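Local coordinates for cytomegalovirus protein US2 (Human herpesvirus 5, PDB 1IM3), which redirects newly made host MHC class I heavy chains from the endoplasmic reticulum to the cytosol for proteasomal destruction, masking infected cells from cytotoxic T lymphocytes, at residues 8-12 and 89-94; 32-38 and 73-79. All coordinates share one frame; numbering follows the deposited sequence.

Contact 1. Residues 8-12 and 89-94; sequences NRCYI and LRCVPE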
ATOM      1  N   ASN D   8      23.268  -3.089 -25.186  1.00 47.03           N
ATOM      2  CA  ASN D   8      21.864  -2.801 -25.007  1.00 46.50           C
ATOM      3  C   ASN D   8      21.263  -2.391 -26.337  1.00 47.03           C
ATOM      4  O   ASN D   8      21.345  -1.239 -26.718  1.00 45.66           O
ATOM      5  CB  ASN D   8      21.713  -1.652 -24.025  1.00 44.18           C
ATOM      6  CG  ASN D   8      20.311  -1.093 -23.997  1.00 46.14           C
ATOM      7  OD1 ASN D   8      19.340  -1.834 -24.095  1.00 45.68           O
ATOM      8  ND2 ASN D   8      20.193   0.221 -23.851  1.00 45.32           N
ATOM      9  N   ARG D   9      20.663  -3.322 -27.053  1.00 48.27           N
ATOM     10  CA  ARG D   9      20.060  -2.991 -28.333  1.00 50.44           C
ATOM     11  C   ARG D   9      18.755  -3.750 -28.385  1.00 50.87           C
ATOM     12  O   ARG D   9      18.509  -4.603 -27.536  1.00 52.07           O
ATOM     13  CB  ARG D   9      20.982  -3.404 -29.485  1.00 52.15           C
ATOM     14  CG  ARG D   9      22.229  -2.539 -29.616  1.00 56.24           C
ATOM     15  CD  ARG D   9      23.098  -3.029 -30.751  1.00 62.51           C
ATOM     16  NE  ARG D   9      23.510  -4.410 -30.516  1.00 69.33           N
ATOM     17  CZ  ARG D   9      24.237  -5.134 -31.361  1.00 73.59           C
ATOM     18  NH1 ARG D   9      24.639  -4.606 -32.517  1.00 75.07           N
ATOM     19  NH2 ARG D   9      24.574  -6.387 -31.043  1.00 75.68           N
ATOM     20  N   CYS D  10      17.923  -3.449 -29.372  1.00 50.52           N
ATOM     21  CA  CYS D  10      16.626  -4.092 -29.511  1.00 52.20           C
ATOM     22  C   CYS D  10      16.118  -3.795 -30.920  1.00 52.40           C
ATOM     23  O   CYS D  10      16.592  -2.874 -31.569  1.00 50.20           O
ATOM     24  CB  CYS D  10      15.657  -3.502 -28.477  1.00 53.03           C
ATOM     25  SG  CYS D  10      15.616  -1.679 -28.607  1.00 51.97           S
ATOM     26  N   TYR D  11      15.161  -4.578 -31.393  1.00 53.79           N
ATOM     27  CA  TYR D  11      14.590  -4.357 -32.711  1.00 54.33           C
ATOM     28  C   TYR D  11      13.243  -5.042 -32.720  1.00 56.06           C
ATOM     29  O   TYR D  11      13.006  -5.977 -31.947  1.00 56.25           O
ATOM     30  CB  TYR D  11      15.508  -4.910 -33.821  1.00 52.37           C
ATOM     31  CG  TYR D  11      15.634  -6.418 -33.912  1.00 52.57           C
ATOM     32  CD1 TYR D  11      14.611  -7.202 -34.477  1.00 52.31           C
ATOM     33  CD2 TYR D  11      16.778  -7.071 -33.445  1.00 53.09           C
ATOM     34  CE1 TYR D  11      14.723  -8.596 -34.570  1.00 51.34           C
ATOM     35  CE2 TYR D  11      16.901  -8.476 -33.534  1.00 52.82           C
ATOM     36  CZ  TYR D  11      15.871  -9.223 -34.094  1.00 52.84           C
ATOM     37  OH  TYR D  11      15.988 -10.592 -34.161  1.00 53.71           O
ATOM     38  N   ILE D  12      12.346  -4.559 -33.570  1.00 57.99           N
ATOM     39  CA  ILE D  12      11.026  -5.155 -33.668  1.00 60.70           C
ATOM     40  C   ILE D  12      10.849  -5.819 -35.015  1.00 62.37           C
ATOM     41  O   ILE D  12      11.209  -5.261 -36.044  1.00 62.63           O
ATOM     42  CB  ILE D  12       9.940  -4.103 -33.486  1.00 60.16           C
ATOM     43  CG1 ILE D  12      10.086  -3.478 -32.105  1.00 59.57           C
ATOM     44  CG2 ILE D  12       8.559  -4.737 -33.632  1.00 61.57           C
ATOM     45  CD1 ILE D  12       9.069  -2.414 -31.814  1.00 59.72           C
ATOM     46  N   LEU D  89      17.793   2.250 -18.457  1.00 40.03           N
ATOM     47  CA  LEU D  89      18.424   2.206 -19.765  1.00 41.81           C
ATOM     48  C   LEU D  89      17.298   2.518 -20.738  1.00 42.03           C
ATOM     49  O   LEU D  89      16.138   2.314 -20.428  1.00 41.76           O
ATOM     50  CB  LEU D  89      18.993   0.813 -20.081  1.00 41.60           C
ATOM     51  CG  LEU D  89      20.351   0.428 -19.498  1.00 42.07           C
ATOM     52  CD1 LEU D  89      20.301   0.492 -17.996  1.00 44.34           C
ATOM     53  CD2 LEU D  89      20.711  -0.972 -19.938  1.00 40.73           C
ATOM     54  N   ARG D  90      17.640   3.027 -21.910  1.00 43.74           N
ATOM     55  CA  ARG D  90      16.642   3.317 -22.924  1.00 46.27           C
ATOM     56  C   ARG D  90      17.153   2.669 -24.218  1.00 46.28           C
ATOM     57  O   ARG D  90      18.318   2.816 -24.533  1.00 46.15           O
ATOM     58  CB  ARG D  90      16.495   4.834 -23.046  1.00 47.72           C
ATOM     59  CG  ARG D  90      15.255   5.293 -23.791  1.00 54.28           C
ATOM     60  CD  ARG D  90      14.903   6.740 -23.438  1.00 57.16           C
ATOM     61  NE  ARG D  90      14.089   7.373 -24.477  1.00 62.42           N
ATOM     62  CZ  ARG D  90      14.556   7.791 -25.656  1.00 63.80           C
ATOM     63  NH1 ARG D  90      15.843   7.655 -25.967  1.00 63.11           N
ATOM     64  NH2 ARG D  90      13.728   8.349 -26.533  1.00 64.49           N
ATOM     65  N   CYS D  91      16.308   1.919 -24.933  1.00 49.97           N
ATOM     66  CA  CYS D  91      16.716   1.268 -26.180  1.00 54.07           C
ATOM     67  C   CYS D  91      15.718   1.618 -27.289  1.00 56.15           C
ATOM     68  O   CYS D  91      14.514   1.417 -27.123  1.00 54.73           O
ATOM     69  CB  CYS D  91      16.778  -0.275 -26.035  1.00 54.45           C
ATOM     70  SG  CYS D  91      17.307  -1.033 -27.612  1.00 59.75           S
ATOM     71  N   VAL D  92      16.226   2.142 -28.407  1.00 57.82           N
ATOM     72  CA  VAL D  92      15.392   2.483 -29.553  1.00 59.32           C
ATOM     73  C   VAL D  92      15.491   1.342 -30.563  1.00 61.45           C
ATOM     74  O   VAL D  92      16.586   0.977 -30.991  1.00 61.60           O
ATOM     75  CB  VAL D  92      15.877   3.773 -30.238  1.00 59.29           C
ATOM     76  CG1 VAL D  92      14.922   4.161 -31.349  1.00 58.69           C
ATOM     77  CG2 VAL D  92      15.986   4.888 -29.214  1.00 58.96           C
ATOM     78  N   PRO D  93      14.347   0.755 -30.954  1.00 63.79           N
ATOM     79  CA  PRO D  93      14.349  -0.357 -31.925  1.00 67.92           C
ATOM     80  C   PRO D  93      15.073   0.060 -33.219  1.00 71.20           C
ATOM     81  O   PRO D  93      14.912   1.195 -33.644  1.00 69.83           O
ATOM     82  CB  PRO D  93      12.855  -0.625 -32.140  1.00 66.70           C
ATOM     83  CG  PRO D  93      12.256  -0.217 -30.831  1.00 66.11           C
ATOM     84  CD  PRO D  93      12.975   1.061 -30.517  1.00 64.04           C
ATOM     85  N   GLU D  94      15.823  -0.833 -33.857  1.00 76.39           N
ATOM     86  CA  GLU D  94      16.585  -0.489 -35.036  1.00 81.67           C
ATOM     87  C   GLU D  94      16.061  -0.901 -36.410  1.00 84.70           C
ATOM     88  O   GLU D  94      15.202  -0.312 -37.036  1.00 86.06           O
ATOM     89  CB  GLU D  94      17.954  -1.144 -34.936  1.00 83.34           C
ATOM     90  CG  GLU D  94      18.800  -0.810 -33.740  1.00 86.28           C
ATOM     91  CD  GLU D  94      20.238  -1.117 -33.966  1.00 87.87           C
ATOM     92  OE1 GLU D  94      20.881  -0.323 -34.655  1.00 88.47           O
ATOM     93  OE2 GLU D  94      20.751  -2.111 -33.419  1.00 89.10           O
TER
HETATM   94  O   HOH W   1      18.823  -0.357 -30.583  1.00 38.84           O
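Cys10 O accepts a hydrogen bond from Glu94 N at 3.2 Å, with the donor tilted from the carbonyl plane. It also receives a CA-H...O contact from Pro93, with Pro93 CA 3.4 Å from Cys10 O. The covalent link comes next along the pair. Cys10 SG and Cys91 SG are joined at 2.1 Å, with a disulfide torsion of -108°. Cys91 swings its sulfur anti to its own backbone N (chi1 -179°), which carries it across to strand 3-12. Leu17 and Ala19 touch the Cys10 side chain, and Cys91 packs on Leu76. A water donates to Val92 O at 2.6 Å and accepts a weak bond from Cys10 N, so it links the two backbones beside the disulfide. At the other end, Asn8 ND2 donates to Arg90 O at 3.3 Å. This amide sits above the carbonyl plane, not on a lone pair. The Asn8 amide carbon also lies against Leu89 CD2, and Trp62 packs on both residues. Ile12 runs alongside the Pro93 ring, with Ile12 CG1 4.0 Å from Pro93 CB. Arg9 and Glu94 meet more loosely on the exposed side. Arg9 CD lies 3.7 Å from Glu94 OE2, while the charged groups stay too far apart for a salt bridge. The short strand axes run 7.0 Å apart at 35°, and they belong to different sheets. A disulfide between the two sheets of a beta sandwich is a hallmark of the immunoglobulin fold; in this lumenal domain of US2 it ties the first and last strands, each outermost in its sheet, instead of the usual central pair.

Contact 2. Residues 32-38 and 73-79; sequences FDPKADY and FETLALR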
ATOM      1  N   PHE D  32      14.873  -7.315 -12.962  1.00 25.94           N
ATOM      2  CA  PHE D  32      14.835  -6.950 -14.390  1.00 27.61           C
ATOM      3  C   PHE D  32      13.425  -6.400 -14.582  1.00 27.72           C
ATOM      4  O   PHE D  32      12.457  -7.150 -14.517  1.00 26.56           O
ATOM      5  CB  PHE D  32      15.036  -8.191 -15.263  1.00 25.50           C
ATOM      6  CG  PHE D  32      15.162  -7.899 -16.733  1.00 28.22           C
ATOM      7  CD1 PHE D  32      16.306  -7.301 -17.252  1.00 28.09           C
ATOM      8  CD2 PHE D  32      14.141  -8.251 -17.614  1.00 30.05           C
ATOM      9  CE1 PHE D  32      16.437  -7.063 -18.620  1.00 26.66           C
ATOM     10  CE2 PHE D  32      14.271  -8.012 -18.991  1.00 29.19           C
ATOM     11  CZ  PHE D  32      15.428  -7.419 -19.480  1.00 26.60           C
ATOM     12  N   ASP D  33      13.309  -5.102 -14.826  1.00 26.95           N
ATOM     13  CA  ASP D  33      11.988  -4.477 -14.922  1.00 27.92           C
ATOM     14  C   ASP D  33      11.779  -3.732 -16.255  1.00 26.92           C
ATOM     15  O   ASP D  33      11.853  -2.514 -16.311  1.00 24.98           O
ATOM     16  CB  ASP D  33      11.860  -3.524 -13.719  1.00 27.30           C
ATOM     17  CG  ASP D  33      10.469  -2.917 -13.574  1.00 29.99           C
ATOM     18  OD1 ASP D  33       9.552  -3.269 -14.350  1.00 30.33           O
ATOM     19  OD2 ASP D  33      10.295  -2.078 -12.668  1.00 28.66           O
ATOM     20  N   PRO D  34      11.508  -4.469 -17.337  1.00 27.05           N
ATOM     21  CA  PRO D  34      11.308  -3.871 -18.665  1.00 30.13           C
ATOM     22  C   PRO D  34       9.950  -3.212 -18.897  1.00 31.22           C
ATOM     23  O   PRO D  34       8.913  -3.739 -18.510  1.00 32.47           O
ATOM     24  CB  PRO D  34      11.557  -5.044 -19.610  1.00 26.99           C
ATOM     25  CG  PRO D  34      10.980  -6.185 -18.855  1.00 28.34           C
ATOM     26  CD  PRO D  34      11.469  -5.938 -17.416  1.00 29.65           C
ATOM     27  N   LYS D  35       9.972  -2.040 -19.518  1.00 32.90           N
ATOM     28  CA  LYS D  35       8.736  -1.312 -19.812  1.00 36.89           C
ATOM     29  C   LYS D  35       8.657  -0.931 -21.281  1.00 38.72           C
ATOM     30  O   LYS D  35       9.678  -0.668 -21.914  1.00 38.26           O
ATOM     31  CB  LYS D  35       8.626  -0.006 -19.016  1.00 35.13           C
ATOM     32  CG  LYS D  35       8.289  -0.093 -17.525  1.00 35.87           C
ATOM     33  CD  LYS D  35       9.547  -0.162 -16.657  1.00 36.62           C
ATOM     34  CE  LYS D  35       9.303   0.229 -15.187  1.00 35.69           C
ATOM     35  NZ  LYS D  35       8.371  -0.639 -14.402  1.00 32.07           N
ATOM     36  N   ALA D  36       7.442  -0.922 -21.819  1.00 39.89           N
ATOM     37  CA  ALA D  36       7.238  -0.519 -23.200  1.00 43.60           C
ATOM     38  C   ALA D  36       6.929   0.969 -23.098  1.00 47.27           C
ATOM     39  O   ALA D  36       6.176   1.400 -22.222  1.00 47.54           O
ATOM     40  CB  ALA D  36       6.060  -1.241 -23.814  1.00 40.88           C
ATOM     41  N   ASP D  37       7.531   1.771 -23.958  1.00 50.15           N
ATOM     42  CA  ASP D  37       7.232   3.197 -23.924  1.00 54.92           C
ATOM     43  C   ASP D  37       6.489   3.542 -25.203  1.00 55.80           C
ATOM     44  O   ASP D  37       7.021   3.356 -26.301  1.00 55.03           O
ATOM     45  CB  ASP D  37       8.497   4.037 -23.851  1.00 56.01           C
ATOM     46  CG  ASP D  37       8.200   5.490 -23.565  1.00 58.52           C
ATOM     47  OD1 ASP D  37       7.087   5.951 -23.913  1.00 59.73           O
ATOM     48  OD2 ASP D  37       9.075   6.178 -23.001  1.00 57.38           O
ATOM     49  N   TYR D  38       5.259   4.031 -25.057  1.00 58.04           N
ATOM     50  CA  TYR D  38       4.437   4.394 -26.210  1.00 60.78           C
ATOM     51  C   TYR D  38       4.516   5.891 -26.460  1.00 62.13           C
ATOM     52  O   TYR D  38       3.630   6.483 -27.073  1.00 62.53           O
ATOM     53  CB  TYR D  38       2.978   3.985 -25.974  1.00 59.33           C
ATOM     54  CG  TYR D  38       2.806   2.519 -25.662  1.00 58.40           C
ATOM     55  CD1 TYR D  38       3.498   1.548 -26.385  1.00 57.63           C
ATOM     56  CD2 TYR D  38       1.926   2.101 -24.669  1.00 56.61           C
ATOM     57  CE1 TYR D  38       3.315   0.199 -26.128  1.00 57.35           C
ATOM     58  CE2 TYR D  38       1.735   0.759 -24.405  1.00 57.08           C
ATOM     59  CZ  TYR D  38       2.432  -0.189 -25.140  1.00 57.91           C
ATOM     60  OH  TYR D  38       2.233  -1.525 -24.893  1.00 58.70           O
ATOM     61  N   PHE D  73       4.301   0.802 -29.913  1.00 61.25           N
ATOM     62  CA  PHE D  73       5.612   0.754 -29.294  1.00 60.04           C
ATOM     63  C   PHE D  73       6.592   1.750 -29.863  1.00 59.48           C
ATOM     64  O   PHE D  73       6.783   1.865 -31.069  1.00 60.26           O
ATOM     65  CB  PHE D  73       6.234  -0.637 -29.399  1.00 60.06           C
ATOM     66  CG  PHE D  73       7.424  -0.838 -28.491  1.00 58.37           C
ATOM     67  CD1 PHE D  73       7.252  -1.334 -27.205  1.00 58.67           C
ATOM     68  CD2 PHE D  73       8.713  -0.552 -28.930  1.00 58.39           C
ATOM     69  CE1 PHE D  73       8.347  -1.553 -26.366  1.00 58.01           C
ATOM     70  CE2 PHE D  73       9.816  -0.767 -28.099  1.00 58.76           C
ATOM     71  CZ  PHE D  73       9.631  -1.270 -26.816  1.00 58.10           C
ATOM     72  N   GLU D  74       7.231   2.467 -28.967  1.00 58.34           N
ATOM     73  CA  GLU D  74       8.231   3.424 -29.372  1.00 57.93           C
ATOM     74  C   GLU D  74       9.619   2.996 -28.925  1.00 56.34           C
ATOM     75  O   GLU D  74      10.429   2.572 -29.750  1.00 56.49           O
ATOM     76  CB  GLU D  74       7.925   4.785 -28.787  1.00 60.33           C
ATOM     77  CG  GLU D  74       7.104   5.656 -29.707  1.00 65.20           C
ATOM     78  CD  GLU D  74       7.017   7.082 -29.210  1.00 66.08           C
ATOM     79  OE1 GLU D  74       8.071   7.641 -28.823  1.00 64.92           O
ATOM     80  OE2 GLU D  74       5.899   7.641 -29.214  1.00 67.68           O
ATOM     81  N   THR D  75       9.899   3.159 -27.624  1.00 51.70           N
ATOM     82  CA  THR D  75      11.185   2.768 -27.039  1.00 49.46           C
ATOM     83  C   THR D  75      11.066   1.782 -25.848  1.00 47.53           C
ATOM     84  O   THR D  75      10.010   1.691 -25.199  1.00 44.05           O
ATOM     85  CB  THR D  75      12.009   4.002 -26.561  1.00 49.49           C
ATOM     86  OG1 THR D  75      11.408   4.582 -25.402  1.00 49.37           O
ATOM     87  CG2 THR D  75      12.069   5.050 -27.645  1.00 51.09           C
ATOM     88  N   LEU D  76      12.147   1.028 -25.598  1.00 45.73           N
ATOM     89  CA  LEU D  76      12.216   0.087 -24.482  1.00 42.65           C
ATOM     90  C   LEU D  76      12.793   0.855 -23.297  1.00 41.71           C
ATOM     91  O   LEU D  76      13.921   1.350 -23.367  1.00 41.55           O
ATOM     92  CB  LEU D  76      13.140  -1.106 -24.797  1.00 41.52           C
ATOM     93  CG  LEU D  76      13.412  -2.064 -23.610  1.00 39.74           C
ATOM     94  CD1 LEU D  76      12.118  -2.735 -23.196  1.00 38.08           C
ATOM     95  CD2 LEU D  76      14.427  -3.117 -23.989  1.00 37.87           C
ATOM     96  N   ALA D  77      12.014   0.994 -22.231  1.00 39.21           N
ATOM     97  CA  ALA D  77      12.499   1.660 -21.024  1.00 39.13           C
ATOM     98  C   ALA D  77      12.831   0.512 -20.081  1.00 38.38           C
ATOM     99  O   ALA D  77      11.949  -0.205 -19.623  1.00 39.19           O
ATOM    100  CB  ALA D  77      11.431   2.542 -20.413  1.00 40.11           C
ATOM    101  N   LEU D  78      14.108   0.345 -19.797  1.00 36.98           N
ATOM    102  CA  LEU D  78      14.550  -0.747 -18.959  1.00 37.45           C
ATOM    103  C   LEU D  78      15.013  -0.305 -17.586  1.00 35.55           C
ATOM    104  O   LEU D  78      16.080   0.293 -17.446  1.00 36.90           O
ATOM    105  CB  LEU D  78      15.675  -1.492 -19.677  1.00 39.97           C
ATOM    106  CG  LEU D  78      16.165  -2.806 -19.079  1.00 44.27           C
ATOM    107  CD1 LEU D  78      14.986  -3.747 -18.854  1.00 43.05           C
ATOM    108  CD2 LEU D  78      17.187  -3.436 -20.040  1.00 45.80           C
ATOM    109  N   ARG D  79      14.205  -0.584 -16.570  1.00 32.18           N
ATOM    110  CA  ARG D  79      14.567  -0.240 -15.203  1.00 31.22           C
ATOM    111  C   ARG D  79      15.265  -1.454 -14.612  1.00 30.75           C
ATOM    112  O   ARG D  79      14.772  -2.568 -14.699  1.00 30.06           O
ATOM    113  CB  ARG D  79      13.324   0.113 -14.372  1.00 31.23           C
ATOM    114  CG  ARG D  79      13.599   0.335 -12.876  1.00 30.62           C
ATOM    115  CD  ARG D  79      12.348   0.760 -12.089  1.00 28.92           C
ATOM    116  NE  ARG D  79      12.625   0.848 -10.656  1.00 26.99           N
ATOM    117  CZ  ARG D  79      12.470  -0.157  -9.795  1.00 25.90           C
ATOM    118  NH1 ARG D  79      12.024  -1.353 -10.198  1.00 22.67           N
ATOM    119  NH2 ARG D  79      12.775   0.032  -8.529  1.00 24.73           N
TER
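Leu78 CD1 lies over one face of the Phe32 ring, 3.6 Å from Phe32 CE1, in a CH-pi contact. Leu78 meets the Phe32 side chain nearly perpendicularly. The same methyl also meets Pro34 CB at 3.7 Å. Leu76 and Ala36 follow on this tightly packed, buried face. Phe73 turns the edge of its ring to the methyl of Ala36, with Phe73 CE1 3.4 Å from Ala36 CB. Trp62 of the facing sheet meets the Phe32 ring, which places this side in the core of the immunoglobulin-like sandwich. Strands 30-37 and 75-82 are antiparallel neighbours in one sheet. Asp33 with Arg79, Lys35 with Ala77 and Asp37 with Thr75 are the hydrogen-bonded pairs; the shortest bond runs from Lys35 N to Ala77 O at 2.7 Å. A classic beta bulge ends this register, because Glu74 and Thr75 both face Asp37. Asp37 O accepts from both of their backbone N-H groups, at 2.8 Å from Glu74 N.

The other face is polar. Arg79 NH1 reaches the anti lone pair of Asp33 OD2 at 3.1 Å, with the guanidinium and carboxylate planes 82° apart. Lys35 bends at chi2 (91°) and brings NZ to the same carboxylate through weak bonds; its amine also bonds Asn44. The chain of another protein covers this buried cluster, adding a basic side chain to Asp33 and backbone hydrogen bonds to Asp33, Lys35 and Arg79. The loose side is the bulge end. Tyr38 sets its ring edge on Phe73 CA. Glu74 is exposed, and its carboxylate makes no hydrogen bond to nearby Tyr38 O.

Overall arrangement
Contact 2 is the more buried of the two, while contact 1 is only partly buried. Contact 2 joins neighbouring strands within one sheet, by regular backbone bonding. Contact 1 bridges the two sheets and relies on a covalent link with few polar bonds. They share a sheet: strand 85-91 of contact 1 pairs with strand 75-82 of contact 2, with Leu89 next to Leu78 and Cys91 next to Leu76. They also meet where Ile12 and Pro93 pack on Phe73. Salt bridges belong to the outer face of contact 2, where another protein chain binds. No other chain of the assembly touches the segments of contact 1.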